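Local structure of polyisoprenyl-teichoic acid--peptidoglycan teichoic acid transferase TagV (Bacillus subtilis, 6UF3) at residues P5-M11 / L28-D34; T39-L43 / T252-H256; S223-S227 / F239-N245. The protein belongs to the LytR-CpsA-Psr family of bacterial cell-envelope proteins and is built round a mixed beta sheet flanked by helices. All coordinates share one frame; numbering follows the deposited sequence.

Interaction 1 (P5-M11 / L28-D34)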
loop_
_atom_site.group_PDB
_atom_site.type_symbol
_atom_site.label_atom_id
_atom_site.label_comp_id
_atom_site.label_asym_id
_atom_site.label_seq_id
_atom_site.Cartn_x
_atom_site.Cartn_y
_atom_site.Cartn_z
ATOM N N PRO A 5 -5.632 13.950 12.460
ATOM C CA PRO A 5 -4.800 12.862 11.928
ATOM C C PRO A 5 -5.648 11.667 11.521
ATOM O O PRO A 5 -6.657 11.354 12.159
ATOM C CB PRO A 5 -3.881 12.504 13.102
ATOM C CG PRO A 5 -3.889 13.719 13.975
ATOM C CD PRO A 5 -5.242 14.335 13.826
ATOM N N PHE A 6 -5.223 10.991 10.459
ATOM C CA PHE A 6 -5.989 9.840 9.983
ATOM C C PHE A 6 -5.081 8.897 9.201
ATOM O O PHE A 6 -3.977 9.249 8.804
ATOM C CB PHE A 6 -7.183 10.296 9.134
ATOM C CG PHE A 6 -6.804 10.806 7.780
ATOM C CD1 PHE A 6 -6.329 12.102 7.621
ATOM C CD2 PHE A 6 -6.940 10.008 6.658
ATOM C CE1 PHE A 6 -5.991 12.581 6.365
ATOM C CE2 PHE A 6 -6.595 10.478 5.406
ATOM C CZ PHE A 6 -6.120 11.764 5.258
ATOM N N SER A 7 -5.566 7.680 8.970
ATOM C CA SER A 7 -4.779 6.669 8.282
ATOM C C SER A 7 -5.472 6.207 6.998
ATOM O O SER A 7 -6.690 6.311 6.859
ATOM C CB SER A 7 -4.552 5.455 9.192
ATOM O OG SER A 7 -5.826 4.943 9.581
ATOM N N ILE A 8 -4.666 5.705 6.061
ATOM C CA ILE A 8 -5.131 5.113 4.807
ATOM C C ILE A 8 -4.486 3.741 4.665
ATOM O O ILE A 8 -3.273 3.599 4.849
ATOM C CB ILE A 8 -4.774 5.968 3.579
ATOM C CG1 ILE A 8 -5.163 7.432 3.773
ATOM C CG2 ILE A 8 -5.450 5.384 2.322
ATOM C CD1 ILE A 8 -4.650 8.331 2.653
ATOM N N LEU A 9 -5.291 2.729 4.339
ATOM C CA LEU A 9 -4.765 1.433 3.924
ATOM C C LEU A 9 -4.898 1.315 2.411
ATOM O O LEU A 9 -6.006 1.432 1.866
ATOM C CB LEU A 9 -5.506 0.274 4.605
ATOM C CG LEU A 9 -5.157 -1.132 4.067
ATOM C CD1 LEU A 9 -3.683 -1.498 4.295
ATOM C CD2 LEU A 9 -6.072 -2.220 4.697
ATOM N N PHE A 10 -3.776 1.069 1.745
ATOM C CA PHE A 10 -3.717 0.819 0.314
ATOM C C PHE A 10 -3.603 -0.681 0.093
ATOM O O PHE A 10 -2.678 -1.318 0.602
ATOM C CB PHE A 10 -2.510 1.527 -0.311
ATOM C CG PHE A 10 -2.598 3.030 -0.289
ATOM C CD1 PHE A 10 -2.124 3.748 0.803
ATOM C CD2 PHE A 10 -3.130 3.722 -1.368
ATOM C CE1 PHE A 10 -2.196 5.136 0.825
ATOM C CE2 PHE A 10 -3.214 5.101 -1.346
ATOM C CZ PHE A 10 -2.736 5.805 -0.251
ATOM N N MET A 11 -4.548 -1.238 -0.659
ATOM C CA MET A 11 -4.612 -2.661 -0.974
ATOM C C MET A 11 -4.429 -2.826 -2.476
ATOM O O MET A 11 -5.164 -2.217 -3.266
ATOM C CB MET A 11 -5.948 -3.256 -0.518
ATOM C CG MET A 11 -6.089 -3.323 0.995
ATOM S SD MET A 11 -7.808 -3.566 1.534
ATOM C CE MET A 11 -8.436 -1.889 1.391
ATOM N N LEU A 28 -0.001 -4.431 0.667
ATOM C CA LEU A 28 -0.654 -3.806 1.815
ATOM C C LEU A 28 0.251 -2.707 2.338
ATOM O O LEU A 28 1.305 -3.006 2.907
ATOM C CB LEU A 28 -0.913 -4.807 2.938
ATOM C CG LEU A 28 -1.956 -5.900 2.678
ATOM C CD1 LEU A 28 -1.954 -6.837 3.863
ATOM C CD2 LEU A 28 -3.343 -5.341 2.445
ATOM N N ILE A 29 -0.162 -1.452 2.181
ATOM C CA ILE A 29 0.632 -0.323 2.657
ATOM C C ILE A 29 -0.254 0.598 3.479
ATOM O O ILE A 29 -1.307 1.032 3.012
ATOM C CB ILE A 29 1.267 0.455 1.494
ATOM C CG1 ILE A 29 2.166 -0.463 0.664
ATOM C CG2 ILE A 29 2.079 1.629 2.058
ATOM C CD1 ILE A 29 2.590 0.114 -0.681
ATOM N N VAL A 30 0.187 0.923 4.691
ATOM C CA VAL A 30 -0.518 1.845 5.571
ATOM C C VAL A 30 0.234 3.168 5.577
ATOM O O VAL A 30 1.461 3.187 5.727
ATOM C CB VAL A 30 -0.618 1.277 6.994
ATOM C CG1 VAL A 30 -1.136 2.322 7.961
ATOM C CG2 VAL A 30 -1.555 0.058 6.976
ATOM N N VAL A 31 -0.498 4.266 5.404
ATOM C CA VAL A 31 0.056 5.614 5.550
ATOM C C VAL A 31 -0.721 6.306 6.658
ATOM O O VAL A 31 -1.955 6.256 6.674
ATOM C CB VAL A 31 -0.034 6.409 4.234
ATOM C CG1 VAL A 31 0.418 7.865 4.442
ATOM C CG2 VAL A 31 0.790 5.739 3.148
ATOM N N THR A 32 -0.012 6.931 7.598
ATOM C CA THR A 32 -0.658 7.767 8.600
ATOM C C THR A 32 -0.305 9.226 8.319
ATOM O O THR A 32 0.801 9.529 7.869
ATOM C CB THR A 32 -0.276 7.365 10.036
ATOM O OG1 THR A 32 1.147 7.371 10.192
ATOM C CG2 THR A 32 -0.776 5.950 10.349
ATOM N N LEU A 33 -1.261 10.114 8.541
ATOM C CA LEU A 33 -1.121 11.520 8.172
ATOM C C LEU A 33 -1.493 12.396 9.357
ATOM O O LEU A 33 -2.492 12.152 10.046
ATOM C CB LEU A 33 -2.005 11.862 6.954
ATOM C CG LEU A 33 -1.750 11.125 5.632
ATOM C CD1 LEU A 33 -2.604 9.849 5.530
ATOM C CD2 LEU A 33 -2.033 12.023 4.448
ATOM N N ASP A 34 -0.668 13.421 9.602
ATOM C CA ASP A 34 -0.963 14.450 10.591
ATOM C C ASP A 34 -1.022 15.753 9.804
ATOM O O ASP A 34 0.016 16.419 9.601
ATOM C CB ASP A 34 0.093 14.479 11.694
ATOM C CG ASP A 34 -0.236 15.464 12.799
ATOM O OD1 ASP A 34 -1.278 16.148 12.716
ATOM O OD2 ASP A 34 0.567 15.564 13.751
#
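An antiparallel beta hairpin pairs F6-M11 with L28-D34, the axes of the two strands approaching to 4.7 Å at 163°. Three hydrogen-bonded pairs, F6 with L33, I8 with V31 and F10 with I29, alternate with the non-hydrogen-bonded pairs S7-T32, L9-V30 and M11-L28. Each hydrogen-bonded pair contributes two bonds, of which F10 N to I29 O, at 2.8 Å, is nearly straight (174°). The strands are the two middle ones of a six-stranded mixed sheet: L9 also bonds through its backbone to K90 and V92, while strand 39-44 lies beyond L28-D34.

On the face of F6, I8 and F10, L33 has the most surface buried by the contact. Its CD1 sits over the F6 ring, 4.2 Å from the centroid, as a CH-pi contact, and the same methyl meets I8 CD1 at 3.8 Å. With its CG lodged between backbone N and carbonyl carbon (chi1 73°), the F6 ring leans across toward L33. Farther along, F10 CE1 reaches V31 CG2 at 3.8 Å, and I29 O lies at the edge of the F10 ring. L168 of helix 158-177 packs on F10, I29 and V31. On the opposite face L9 CD1 meets V30 CG2 at 3.8 Å, and M11 CG touches L28 CD2 at 3.7 Å.

Interaction 2 (T39-L43 / T252-H256)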
loop_
_atom_site.group_PDB
_atom_site.type_symbol
_atom_site.label_atom_id
_atom_site.label_comp_id
_atom_site.label_asym_id
_atom_site.label_seq_id
_atom_site.Cartn_x
_atom_site.Cartn_y
_atom_site.Cartn_z
ATOM N N THR A 39 2.752 16.091 8.215
ATOM C CA THR A 39 3.656 14.950 8.317
ATOM C C THR A 39 2.957 13.667 7.884
ATOM O O THR A 39 1.724 13.589 7.861
ATOM C CB THR A 39 4.211 14.775 9.740
ATOM O OG1 THR A 39 3.131 14.614 10.667
ATOM C CG2 THR A 39 5.049 15.999 10.140
ATOM N N MET A 40 3.781 12.672 7.531
ATOM C CA MET A 40 3.332 11.349 7.096
ATOM C C MET A 40 4.261 10.258 7.611
ATOM O O MET A 40 5.471 10.448 7.723
ATOM C CB MET A 40 3.307 11.201 5.566
ATOM C CG MET A 40 2.264 11.987 4.820
ATOM S SD MET A 40 2.156 11.339 3.128
ATOM C CE MET A 40 1.552 12.807 2.288
ATOM N N LYS A 41 3.683 9.078 7.853
ATOM C CA LYS A 41 4.450 7.866 8.105
ATOM C C LYS A 41 3.919 6.771 7.192
ATOM O O LYS A 41 2.771 6.836 6.748
ATOM C CB LYS A 41 4.367 7.428 9.572
ATOM C CG LYS A 41 4.811 8.525 10.519
ATOM C CD LYS A 41 5.125 8.010 11.922
ATOM C CE LYS A 41 5.438 9.155 12.855
ATOM N NZ LYS A 41 6.696 9.876 12.502
ATOM N N MET A 42 4.775 5.791 6.885
ATOM C CA MET A 42 4.424 4.741 5.931
ATOM C C MET A 42 4.980 3.402 6.389
ATOM O O MET A 42 6.098 3.331 6.897
ATOM C CB MET A 42 4.949 5.061 4.512
ATOM C CG MET A 42 4.550 3.995 3.465
ATOM S SD MET A 42 5.166 4.287 1.794
ATOM C CE MET A 42 4.384 5.857 1.419
ATOM N N LEU A 43 4.188 2.342 6.193
ATOM C CA LEU A 43 4.563 0.999 6.600
ATOM C C LEU A 43 3.974 -0.004 5.612
ATOM O O LEU A 43 2.760 -0.013 5.420
ATOM C CB LEU A 43 4.035 0.739 8.013
ATOM C CG LEU A 43 4.049 -0.646 8.646
ATOM C CD1 LEU A 43 5.454 -0.990 9.123
ATOM C CD2 LEU A 43 3.062 -0.662 9.785
ATOM N N THR A 252 4.406 4.083 17.746
ATOM C CA THR A 252 4.778 5.186 16.863
ATOM C C THR A 252 3.590 5.658 16.035
ATOM O O THR A 252 3.337 6.867 15.922
ATOM C CB THR A 252 5.928 4.747 15.959
ATOM O OG1 THR A 252 7.043 4.381 16.784
ATOM C CG2 THR A 252 6.349 5.885 15.024
ATOM N N LEU A 253 2.845 4.713 15.455
ATOM C CA LEU A 253 1.671 5.074 14.655
ATOM C C LEU A 253 0.575 5.680 15.525
ATOM O O LEU A 253 -0.077 6.654 15.130
ATOM C CB LEU A 253 1.145 3.845 13.912
ATOM C CG LEU A 253 2.082 3.267 12.855
ATOM C CD1 LEU A 253 1.476 2.058 12.180
ATOM C CD2 LEU A 253 2.471 4.337 11.826
ATOM N N GLN A 254 0.357 5.109 16.711
ATOM C CA GLN A 254 -0.606 5.659 17.660
ATOM C C GLN A 254 -0.273 7.097 18.027
ATOM O O GLN A 254 -1.155 7.965 18.043
ATOM C CB GLN A 254 -0.640 4.788 18.916
ATOM C CG GLN A 254 -1.321 3.464 18.680
ATOM C CD GLN A 254 -0.982 2.439 19.734
ATOM O OE1 GLN A 254 -0.230 2.711 20.685
ATOM N NE2 GLN A 254 -1.551 1.245 19.589
ATOM N N GLU A 255 0.998 7.366 18.345
ATOM C CA GLU A 255 1.393 8.731 18.676
ATOM C C GLU A 255 1.178 9.659 17.490
ATOM O O GLU A 255 0.700 10.788 17.660
ATOM C CB GLU A 255 2.852 8.761 19.136
ATOM N N HIS A 256 1.510 9.199 16.280
ATOM C CA HIS A 256 1.314 10.053 15.114
ATOM C C HIS A 256 -0.160 10.379 14.923
ATOM O O HIS A 256 -0.513 11.505 14.557
ATOM C CB HIS A 256 1.886 9.385 13.867
ATOM C CG HIS A 256 1.998 10.308 12.691
ATOM N ND1 HIS A 256 1.563 9.966 11.428
ATOM C CD2 HIS A 256 2.480 11.569 12.594
ATOM C CE1 HIS A 256 1.787 10.970 10.601
ATOM N NE2 HIS A 256 2.341 11.956 11.283
#
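K41 and H256 lose the most surface to this contact, and they meet as an aliphatic chain laid across an imidazole. The lysine CG stands over one face of the H256 ring, 3.9 Å from its centroid and displaced toward the rim, which is CH-pi geometry. Farther out, K41 CE reaches H256 CG at 3.6 Å, so it is the methylenes that cover the ring. The chain runs extended as far as CE and turns only at its last torsion (chi4 -66°), where NZ departs to a salt bridge with D220.

The ring itself is held by hydroxyls at both nitrogens. NE2 is 2.8 Å from T39 OG1, a hydrogen bond in which either atom could be the donor, and the threonine oxygen lies at the ring edge, near its plane. ND1 has its partner in T32 OG1, on the neighbouring strand 25-34. Two bonds at separate points of the ring would oppose rotation about CB-CG, and a side chain leaving the helix with CG anti to the backbone N (chi1 -167°) carries the imidazole down to the strands.

In the fold, this is the helix 243-257 packing on the mixed beta sheet, here at strand 39-44; the short segments run nearly antiparallel (154°) with axes 9.9 Å apart. Through H256, bonded to T39 and T32, the helix holds two adjacent strands. L253, third in buried surface, provides the apolar part: its CD1 meets L43 CD2 at 4.0 Å, the two side chains crossing at about a right angle, and L222 of the edge strand 220-222 touches both. Beside it, T252 CG2 comes to 4.0 Å from K41 CD, so the threonine methyl touches the lysine chain on another side from the imidazole.

Interaction 3 (S223-S227 / F239-N245)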
loop_
_atom_site.group_PDB
_atom_site.type_symbol
_atom_site.label_atom_id
_atom_site.label_comp_id
_atom_site.label_asym_id
_atom_site.label_seq_id
_atom_site.Cartn_x
_atom_site.Cartn_y
_atom_site.Cartn_z
ATOM N N SER A 223 9.019 -0.203 9.661
ATOM C CA SER A 223 9.225 -1.553 9.152
ATOM C C SER A 223 8.616 -2.569 10.102
ATOM O O SER A 223 8.735 -2.435 11.322
ATOM C CB SER A 223 10.722 -1.866 8.985
ATOM O OG SER A 223 11.319 -0.990 8.049
ATOM N N ILE A 224 7.987 -3.596 9.534
ATOM C CA ILE A 224 7.652 -4.801 10.290
ATOM C C ILE A 224 8.849 -5.737 10.156
ATOM O O ILE A 224 9.022 -6.399 9.132
ATOM C CB ILE A 224 6.366 -5.464 9.797
ATOM C CG1 ILE A 224 5.184 -4.486 9.841
ATOM C CG2 ILE A 224 6.075 -6.706 10.639
ATOM C CD1 ILE A 224 4.782 -4.065 11.236
ATOM N N THR A 225 9.695 -5.772 11.183
ATOM C CA THR A 225 10.786 -6.730 11.195
ATOM C C THR A 225 10.275 -8.089 11.674
ATOM O O THR A 225 9.216 -8.201 12.300
ATOM C CB THR A 225 11.929 -6.244 12.084
ATOM O OG1 THR A 225 11.472 -6.125 13.431
ATOM C CG2 THR A 225 12.441 -4.871 11.605
ATOM N N GLY A 226 11.033 -9.127 11.356
ATOM C CA GLY A 226 10.617 -10.466 11.716
ATOM C C GLY A 226 11.532 -11.506 11.121
ATOM O O GLY A 226 12.636 -11.202 10.662
ATOM N N SER A 227 11.061 -12.749 11.145
ATOM C CA SER A 227 11.871 -13.898 10.763
ATOM C C SER A 227 11.132 -14.760 9.755
ATOM O O SER A 227 9.913 -14.909 9.834
ATOM C CB SER A 227 12.236 -14.762 11.983
ATOM O OG SER A 227 12.831 -13.982 13.001
ATOM N N PHE A 239 6.068 -15.106 7.311
ATOM C CA PHE A 239 6.889 -14.061 7.910
ATOM C C PHE A 239 6.382 -13.818 9.321
ATOM O O PHE A 239 5.272 -13.307 9.509
ATOM C CB PHE A 239 6.844 -12.778 7.086
ATOM C CG PHE A 239 7.785 -11.715 7.582
ATOM C CD1 PHE A 239 9.150 -11.923 7.566
ATOM C CD2 PHE A 239 7.300 -10.505 8.051
ATOM C CE1 PHE A 239 10.030 -10.946 8.016
ATOM C CE2 PHE A 239 8.182 -9.511 8.502
ATOM C CZ PHE A 239 9.540 -9.736 8.476
ATOM N N GLU A 240 7.181 -14.193 10.322
ATOM C CA GLU A 240 6.752 -14.053 11.702
ATOM C C GLU A 240 7.185 -12.692 12.228
ATOM O O GLU A 240 8.392 -12.421 12.281
ATOM C CB GLU A 240 7.331 -15.164 12.566
ATOM C CG GLU A 240 6.972 -15.054 14.036
ATOM C CD GLU A 240 5.517 -15.347 14.345
ATOM O OE1 GLU A 240 4.778 -15.829 13.451
ATOM O OE2 GLU A 240 5.118 -15.087 15.499
ATOM N N PRO A 241 6.254 -11.824 12.621
ATOM C CA PRO A 241 6.628 -10.480 13.078
ATOM C C PRO A 241 7.312 -10.512 14.433
ATOM O O PRO A 241 6.902 -11.233 15.346
ATOM C CB PRO A 241 5.286 -9.741 13.155
ATOM C CG PRO A 241 4.242 -10.876 13.304
ATOM C CD PRO A 241 4.795 -11.986 12.480
ATOM N N ASP A 242 8.355 -9.695 14.555
ATOM C CA ASP A 242 9.027 -9.485 15.826
ATOM C C ASP A 242 8.121 -8.711 16.784
ATOM O O ASP A 242 7.638 -7.619 16.463
ATOM C CB ASP A 242 10.339 -8.743 15.574
ATOM C CG ASP A 242 11.170 -8.561 16.819
ATOM O OD1 ASP A 242 10.769 -7.768 17.698
ATOM O OD2 ASP A 242 12.245 -9.197 16.912
ATOM N N ALA A 243 7.915 -9.271 17.978
ATOM C CA ALA A 243 6.935 -8.720 18.915
ATOM C C ALA A 243 7.354 -7.354 19.469
ATOM O O ALA A 243 6.529 -6.438 19.557
ATOM C CB ALA A 243 6.689 -9.713 20.056
ATOM N N THR A 244 8.617 -7.194 19.892
ATOM C CA THR A 244 8.991 -5.900 20.468
ATOM C C THR A 244 9.063 -4.814 19.394
ATOM O O THR A 244 8.684 -3.655 19.641
ATOM C CB THR A 244 10.308 -5.997 21.238
ATOM O OG1 THR A 244 11.347 -6.478 20.380
ATOM C CG2 THR A 244 10.149 -6.940 22.421
ATOM N N ASN A 245 9.511 -5.170 18.182
ATOM C CA ASN A 245 9.433 -4.207 17.084
ATOM C C ASN A 245 7.993 -3.824 16.795
ATOM O O ASN A 245 7.695 -2.652 16.558
ATOM C CB ASN A 245 10.063 -4.750 15.807
ATOM C CG ASN A 245 9.833 -3.832 14.621
ATOM O OD1 ASN A 245 8.890 -4.013 13.811
ATOM N ND2 ASN A 245 10.675 -2.820 14.516
HETATM O O HOH W 1 7.552 -6.543 13.759
#
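The backbones of G226-S227 and F239-P241 run antiparallel at the open end of a beta hairpin, S227 and E240 forming a hydrogen-bonded pair with S227 N to E240 O and E240 N to S227 O both 2.9 Å, and G226 facing P241 in a non-hydrogen-bonded pair. One step beyond, D242 N gives a nearly straight bond (175°) to T225 O at 2.8 Å, a single backbone bond that ties the loop before the hairpin to the residue capping helix 243-257.

F239 has the most surface buried here. A chi1 of -174°, which sets CG opposite the backbone N, carries the ring along the partner segment: CZ comes within 3.3 Å of G226 N, where no side chain intervenes, and I224 O meets the ring at its edge. The I224 methyl CG2 touches F239 CE2 and, at 4.0 Å, P241 CB; F83 of helix 72-84 also packs on I224 and P241. E240 sends its carboxylate away from the pairing to a salt bridge with R50.

N245, in the first turn of the helix, reaches back to the loop before the hairpin. T225 N donates to N245 OD1 over a long 3.3 Å, arriving 65° out of the amide carbonyl plane and hence off the lone pairs. A water lies near both T225 O and N245 OD1, placed to donate to either, though it has more acceptors within reach than protons to give. The helix start is fixed by the N-cap D242, whose OD1 accepts two donors: N245 N approaches on the anti side at 2.9 Å, and T244 OG1 donates to the syn lone pair of OD1, on the side of the other carboxylate oxygen, at 3.0 Å.

From the N terminus, interaction 1 is the first to close, joining residues 5-11 to 28-34 across a short 16-residue connection and forming the middle of the sheet. The chain then turns into strand 39-44, where interaction 2 opens; it closes only at 252-256, after some 200 residues. Interaction 3 lies wholly within that span, so the two nest, while interaction 1 precedes both in series; none cross. Interactions 1 and 2 meet directly, through V30 N and L43 O and where V31 CG1 packs against K41 O. Interactions 2 and 3 share helix 243-257, near its end and at its start respectively, and touch where L43 packs on I224.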